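Local coordinates for protein mini spindles (Drosophila melanogaster, PDB 5VJC) that probably binds tubulin through TOG domains built of HEAT repeats, promoting microtubule dynamics and mitotic spindle formation, at residues A[150-153]-A[154-158]; A[205-208]-A[209-213]. One frame throughout, in Å; residues are numbered along the deposited sequence.

Contact 1: residues A[150-153]-A[154-158]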
ATOM      1  N   ASP A 150      -6.892  10.500 -10.719  1.00 25.39           N
ATOM      2  CA  ASP A 150      -5.483  10.861 -10.778  1.00 27.81           C
ATOM      3  C   ASP A 150      -4.869  11.232  -9.416  1.00 29.35           C
ATOM      4  O   ASP A 150      -3.776  10.780  -9.077  1.00 24.64           O
ATOM      5  CB  ASP A 150      -5.316  12.028 -11.743  1.00 27.56           C
ATOM      6  CG  ASP A 150      -3.886  12.354 -12.006  1.00 32.24           C
ATOM      7  OD1 ASP A 150      -3.341  11.827 -12.994  1.00 36.11           O
ATOM      8  OD2 ASP A 150      -3.309  13.144 -11.236  1.00 36.13           O
ATOM      9  N   ALA A 151      -5.558  12.059  -8.634  1.00 25.73           N
ATOM     10  CA  ALA A 151      -4.958  12.531  -7.382  1.00 27.28           C
ATOM     11  C   ALA A 151      -4.836  11.393  -6.358  1.00 26.00           C
ATOM     12  O   ALA A 151      -3.893  11.372  -5.562  1.00 24.43           O
ATOM     13  CB  ALA A 151      -5.752  13.672  -6.799  1.00 25.97           C
ATOM     14  N   VAL A 152      -5.778  10.455  -6.398  1.00 23.76           N
ATOM     15  CA  VAL A 152      -5.697   9.260  -5.547  1.00 25.60           C
ATOM     16  C   VAL A 152      -4.504   8.386  -5.943  1.00 25.94           C
ATOM     17  O   VAL A 152      -3.699   8.001  -5.087  1.00 20.34           O
ATOM     18  CB  VAL A 152      -6.979   8.421  -5.605  1.00 26.40           C
ATOM     19  CG1 VAL A 152      -6.822   7.152  -4.777  1.00 23.26           C
ATOM     20  CG2 VAL A 152      -8.172   9.232  -5.095  1.00 29.20           C
ATOM     21  N   ARG A 153      -4.376   8.085  -7.237  1.00 24.42           N
ATOM     22  CA  ARG A 153      -3.258   7.274  -7.715  1.00 25.67           C
ATOM     23  C   ARG A 153      -1.922   7.918  -7.363  1.00 27.71           C
ATOM     24  O   ARG A 153      -0.995   7.240  -6.885  1.00 23.60           O
ATOM     25  CB  ARG A 153      -3.354   7.052  -9.232  1.00 29.71           C
ATOM     26  CG  ARG A 153      -4.620   6.352  -9.694  1.00 24.72           C
ATOM     27  CD  ARG A 153      -4.453   5.804 -11.116  1.00 29.25           C
ATOM     28  NE  ARG A 153      -4.163   6.884 -12.058  1.00 30.32           N
ATOM     29  CZ  ARG A 153      -5.096   7.594 -12.683  1.00 29.62           C
ATOM     30  NH1 ARG A 153      -6.378   7.327 -12.484  1.00 31.44           N
ATOM     31  NH2 ARG A 153      -4.744   8.571 -13.523  1.00 35.11           N
ATOM     32  N   ASN A 154      -1.807   9.232  -7.575  1.00 24.66           N
ATOM     33  CA  ASN A 154      -0.556   9.909  -7.218  1.00 26.60           C
ATOM     34  C   ASN A 154      -0.253   9.850  -5.708  1.00 23.08           C
ATOM     35  O   ASN A 154       0.906   9.752  -5.294  1.00 22.42           O
ATOM     36  CB  ASN A 154      -0.574  11.365  -7.688  1.00 29.59           C
ATOM     37  CG  ASN A 154      -0.256  11.490  -9.174  1.00 41.02           C
ATOM     38  OD1 ASN A 154       0.298  10.564  -9.774  1.00 45.27           O
ATOM     39  ND2 ASN A 154      -0.610  12.627  -9.777  1.00 44.01           N
ATOM     40  N   GLY A 155      -1.301   9.930  -4.899  1.00 22.82           N
ATOM     41  CA  GLY A 155      -1.143   9.954  -3.451  1.00 24.37           C
ATOM     42  C   GLY A 155      -0.687   8.588  -2.971  1.00 20.61           C
ATOM     43  O   GLY A 155       0.222   8.478  -2.156  1.00 22.02           O
ATOM     44  N   VAL A 156      -1.341   7.549  -3.476  1.00 21.19           N
ATOM     45  CA  VAL A 156      -0.966   6.166  -3.179  1.00 22.32           C
ATOM     46  C   VAL A 156       0.494   5.901  -3.523  1.00 22.54           C
ATOM     47  O   VAL A 156       1.244   5.354  -2.715  1.00 18.50           O
ATOM     48  CB  VAL A 156      -1.867   5.183  -3.938  1.00 24.54           C
ATOM     49  CG1 VAL A 156      -1.381   3.741  -3.794  1.00 22.21           C
ATOM     50  CG2 VAL A 156      -3.330   5.343  -3.477  1.00 21.06           C
ATOM     51  N   ARG A 157       0.905   6.302  -4.724  1.00 21.56           N
ATOM     52  CA  ARG A 157       2.280   6.117  -5.146  1.00 23.34           C
ATOM     53  C   ARG A 157       3.259   6.855  -4.212  1.00 21.38           C
ATOM     54  O   ARG A 157       4.312   6.325  -3.849  1.00 21.92           O
ATOM     55  CB  ARG A 157       2.430   6.595  -6.611  1.00 29.16           C
ATOM     56  CG  ARG A 157       3.722   6.199  -7.348  1.00 30.49           C
ATOM     57  CD  ARG A 157       3.400   5.752  -8.819  1.00 31.10           C
ATOM     58  NE  ARG A 157       2.379   6.605  -9.407  1.00 39.65           N
ATOM     59  CZ  ARG A 157       1.396   6.174 -10.190  1.00 39.29           C
ATOM     60  NH1 ARG A 157       1.321   4.890 -10.511  1.00 36.16           N
ATOM     61  NH2 ARG A 157       0.501   7.038 -10.659  1.00 43.02           N
ATOM     62  N   ARG A 158       2.919   8.077  -3.818  1.00 25.52           N
ATOM     63  CA  ARG A 158       3.808   8.882  -2.973  1.00 22.41           C
ATOM     64  C   ARG A 158       4.006   8.220  -1.597  1.00 22.67           C
ATOM     65  O   ARG A 158       5.139   8.086  -1.093  1.00 22.50           O
ATOM     66  CB  ARG A 158       3.236  10.298  -2.825  1.00 26.71           C
ATOM     67  CG  ARG A 158       3.983  11.206  -1.868  1.00 33.92           C
ATOM     68  CD  ARG A 158       5.176  11.917  -2.493  1.00 40.29           C
ATOM     69  NE  ARG A 158       5.680  12.997  -1.640  1.00 42.99           N
ATOM     70  CZ  ARG A 158       6.601  12.842  -0.685  1.00 44.93           C
ATOM     71  NH1 ARG A 158       7.143  11.650  -0.453  1.00 40.89           N
ATOM     72  NH2 ARG A 158       6.992  13.885   0.042  1.00 46.24           N
TER

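Contact 2: residues A[205-208]-A[209-213]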
ATOM      1  N   ASN A 205      17.860  -7.811  -7.771  1.00 33.69           N
ATOM      2  CA  ASN A 205      17.771  -8.473  -6.475  1.00 33.95           C
ATOM      3  C   ASN A 205      16.318  -8.514  -5.967  1.00 35.40           C
ATOM      4  O   ASN A 205      15.954  -9.391  -5.186  1.00 36.34           O
ATOM      5  CB  ASN A 205      18.646  -7.778  -5.419  1.00 37.29           C
ATOM      6  CG  ASN A 205      20.132  -8.088  -5.581  1.00 49.83           C
ATOM      7  OD1 ASN A 205      20.558  -8.673  -6.580  1.00 45.46           O
ATOM      8  ND2 ASN A 205      20.929  -7.683  -4.596  1.00 51.06           N
ATOM      9  N   ILE A 206      15.505  -7.556  -6.397  1.00 33.79           N
ATOM     10  CA  ILE A 206      14.131  -7.443  -5.889  1.00 33.37           C
ATOM     11  C   ILE A 206      13.167  -8.295  -6.704  1.00 32.76           C
ATOM     12  O   ILE A 206      11.996  -8.481  -6.336  1.00 33.22           O
ATOM     13  CB  ILE A 206      13.656  -5.981  -5.904  1.00 25.83           C
ATOM     14  CG1 ILE A 206      12.554  -5.762  -4.865  1.00 28.47           C
ATOM     15  CG2 ILE A 206      13.205  -5.563  -7.308  1.00 23.41           C
ATOM     16  CD1 ILE A 206      12.167  -4.301  -4.692  1.00 28.27           C
ATOM     17  N   CYS A 207      13.658  -8.822  -7.818  1.00 34.85           N
ATOM     18  CA  CYS A 207      12.770  -9.459  -8.771  1.00 36.48           C
ATOM     19  C   CYS A 207      13.232 -10.860  -9.131  1.00 42.28           C
ATOM     20  O   CYS A 207      14.059 -11.021 -10.018  1.00 45.33           O
ATOM     21  CB  CYS A 207      12.667  -8.594 -10.026  1.00 32.25           C
ATOM     22  SG  CYS A 207      11.532  -9.203 -11.267  1.00 40.49           S
ATOM     23  N   PRO A 208      12.705 -11.887  -8.443  1.00 47.14           N
ATOM     24  CA  PRO A 208      13.140 -13.242  -8.804  1.00 46.36           C
ATOM     25  C   PRO A 208      12.609 -13.693 -10.173  1.00 46.59           C
ATOM     26  O   PRO A 208      11.737 -13.042 -10.763  1.00 42.20           O
ATOM     27  CB  PRO A 208      12.575 -14.105  -7.668  1.00 45.44           C
ATOM     28  CG  PRO A 208      11.458 -13.315  -7.105  1.00 44.39           C
ATOM     29  CD  PRO A 208      11.845 -11.878  -7.250  1.00 38.94           C
ATOM     30  N   GLN A 209      13.162 -14.793 -10.677  1.00 43.16           N
ATOM     31  CA  GLN A 209      12.827 -15.308 -11.998  1.00 44.24           C
ATOM     32  C   GLN A 209      11.335 -15.614 -12.105  1.00 42.44           C
ATOM     33  O   GLN A 209      10.725 -15.430 -13.154  1.00 44.03           O
ATOM     34  CB  GLN A 209      13.652 -16.565 -12.304  1.00 51.35           C
ATOM     35  CG  GLN A 209      13.281 -17.247 -13.616  1.00 57.76           C
ATOM     36  CD  GLN A 209      14.198 -18.415 -13.969  1.00 69.74           C
ATOM     37  OE1 GLN A 209      15.370 -18.452 -13.579  1.00 68.95           O
ATOM     38  NE2 GLN A 209      13.650 -19.392 -14.693  1.00 70.21           N
ATOM     39  N   SER A 210      10.748 -16.057 -11.003  1.00 48.50           N
ATOM     40  CA  SER A 210       9.327 -16.378 -10.979  1.00 48.99           C
ATOM     41  C   SER A 210       8.450 -15.144 -11.163  1.00 47.37           C
ATOM     42  O   SER A 210       7.387 -15.213 -11.784  1.00 45.46           O
ATOM     43  CB  SER A 210       8.977 -17.065  -9.677  1.00 41.91           C
ATOM     44  OG  SER A 210       9.234 -16.206  -8.586  1.00 52.22           O
ATOM     45  N   ALA A 211       8.892 -14.012 -10.626  1.00 43.15           N
ATOM     46  CA  ALA A 211       8.146 -12.774 -10.806  1.00 39.39           C
ATOM     47  C   ALA A 211       8.226 -12.338 -12.262  1.00 36.74           C
ATOM     48  O   ALA A 211       7.238 -11.891 -12.838  1.00 34.46           O
ATOM     49  CB  ALA A 211       8.667 -11.685  -9.878  1.00 33.09           C
ATOM     50  N   VAL A 212       9.406 -12.482 -12.861  1.00 34.89           N
ATOM     51  CA  VAL A 212       9.587 -12.158 -14.267  1.00 35.28           C
ATOM     52  C   VAL A 212       8.606 -12.931 -15.153  1.00 32.82           C
ATOM     53  O   VAL A 212       8.008 -12.377 -16.072  1.00 35.01           O
ATOM     54  CB  VAL A 212      11.016 -12.468 -14.742  1.00 36.69           C
ATOM     55  CG1 VAL A 212      11.132 -12.190 -16.226  1.00 34.91           C
ATOM     56  CG2 VAL A 212      12.033 -11.654 -13.947  1.00 38.88           C
ATOM     57  N   ARG A 213       8.482 -14.221 -14.869  1.00 44.15           N
ATOM     58  CA  ARG A 213       7.540 -15.116 -15.534  1.00 52.52           C
ATOM     59  C   ARG A 213       6.132 -14.536 -15.463  1.00 47.08           C
ATOM     60  O   ARG A 213       5.463 -14.304 -16.479  1.00 48.04           O
ATOM     61  CB  ARG A 213       7.583 -16.483 -14.852  1.00 55.51           C
ATOM     62  CG  ARG A 213       7.104 -17.664 -15.669  1.00 62.20           C
ATOM     63  CD  ARG A 213       7.723 -18.952 -15.108  1.00 64.10           C
ATOM     64  NE  ARG A 213       9.054 -18.735 -14.526  1.00 71.53           N
ATOM     65  CZ  ARG A 213       9.430 -19.137 -13.309  1.00 68.79           C
ATOM     66  NH1 ARG A 213       8.572 -19.767 -12.510  1.00 60.93           N
ATOM     67  NH2 ARG A 213      10.668 -18.903 -12.888  1.00 68.25           N
TER

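Contact 1: residues A[150-153]-A[154-158]
Asn154 brings the ND2 end of its amide against OD2 of Asp150, one turn back along the helix, the two planes nearly perpendicular (86°). Although Asn154 ND2 comes within 3.1 Å of Asp150 OD2, the angle is too poor for a hydrogen bond. The backbones of the same two residues are joined more directly, Asn154 N donating to Asp150 O at 2.9 Å. On the far side of the helix, Val152 and Val156 meet through their methyls, CG1 of Val152 lying 4.1 Å from CG2 of Val156. Beneath them Val156 N gives a nearly straight bond to Val152 O, with an N-H...O angle of 174°. These turns open helix 150-166, one of the helices of this HEAT-repeat TOG domain, and show how such a helix divides its sides: the valines are buried against Leu108 and Leu112 of helix 105-124, while Arg153 and Arg157 face helix 185-202. Arg153 bends at chi3 (-60°), which swings its guanidinium back over the first turn, where CA of Asp150 sits 3.6 Å above one face, toward the rim. From there Arg153 NH2 forms a salt bridge at 3.6 Å with Asp150 OD1, and NH1 bonds to the carbonyl of Asp147. The Arg157 guanidinium passes over Arg153 O, again near the rim, and has Asn154 OD1 at its edge. Its NH1 is anchored by a salt bridge to Glu190 OE1, and the same carboxylate reaches Arg153 NE in a long, weak ion pair, which probably eases the proximity of Arg153 NE and Arg157 NH2, 4.9 Å apart.

Contact 2: residues A[205-208]-A[209-213]
With SG anti to the backbone N (chi1 -177°), Cys207 sends its sulfur forward to the first turn of the following helix, while in Val212 the branch beside the backbone N, CG2, is the one turned back to receive it. Cys207 SG meets Val212 CG2 at 3.7 Å, and Ala211 CB lies 4.0 Å from the same sulfur. The Pro208 ring adds a second apolar touch, its CD lying 4.1 Å from Ala211 CB, and its CG comes alongside Ser210 OG. Between these side chains the carbonyl of Pro208 takes two backbone donors. Val212 N approaches Pro208 O in the carbonyl plane at 3.2 Å, with a C=O...N angle of 157°; Ala211 N is nearer to that oxygen, at 3.0 Å, but its bond is bent and weak. Cys207, Ala211 and Val212 are buried: Phe173 and Met177 of helix 169-178 touch the first two, and Met248 of helix 245-248 touches Val212. Pro208 itself lies exposed, and its ring nitrogen carries no hydrogen to donate. The result is a helix N-terminus with proline at the N-cap, preceded by a buried cysteine that folds against the first turn, where the loop after helix 185-202 enters helix 209-217 of the HEAT-repeat array.

Both contacts are local and each catches a helix at its beginning, but from different positions. Contact 1 lies wholly within the opening turns of helix 150-166, its centre about 11 Å from the centre of the chain; contact 2 straddles the junction of a loop with helix 209-217, its centre about 20 Å from it. Each is partly buried, with two of eight touching residues buried in contact 1 and three of six in contact 2. Contact 1 pairs an apolar side with a charged one, whereas contact 2 joins its segments through apolar groups and a single shared carbonyl acceptor. Their centres are about 26 Å apart. Helix 185-202 relates them: Arg153 and Arg157 pack on it, and the loop of contact 2 follows its end.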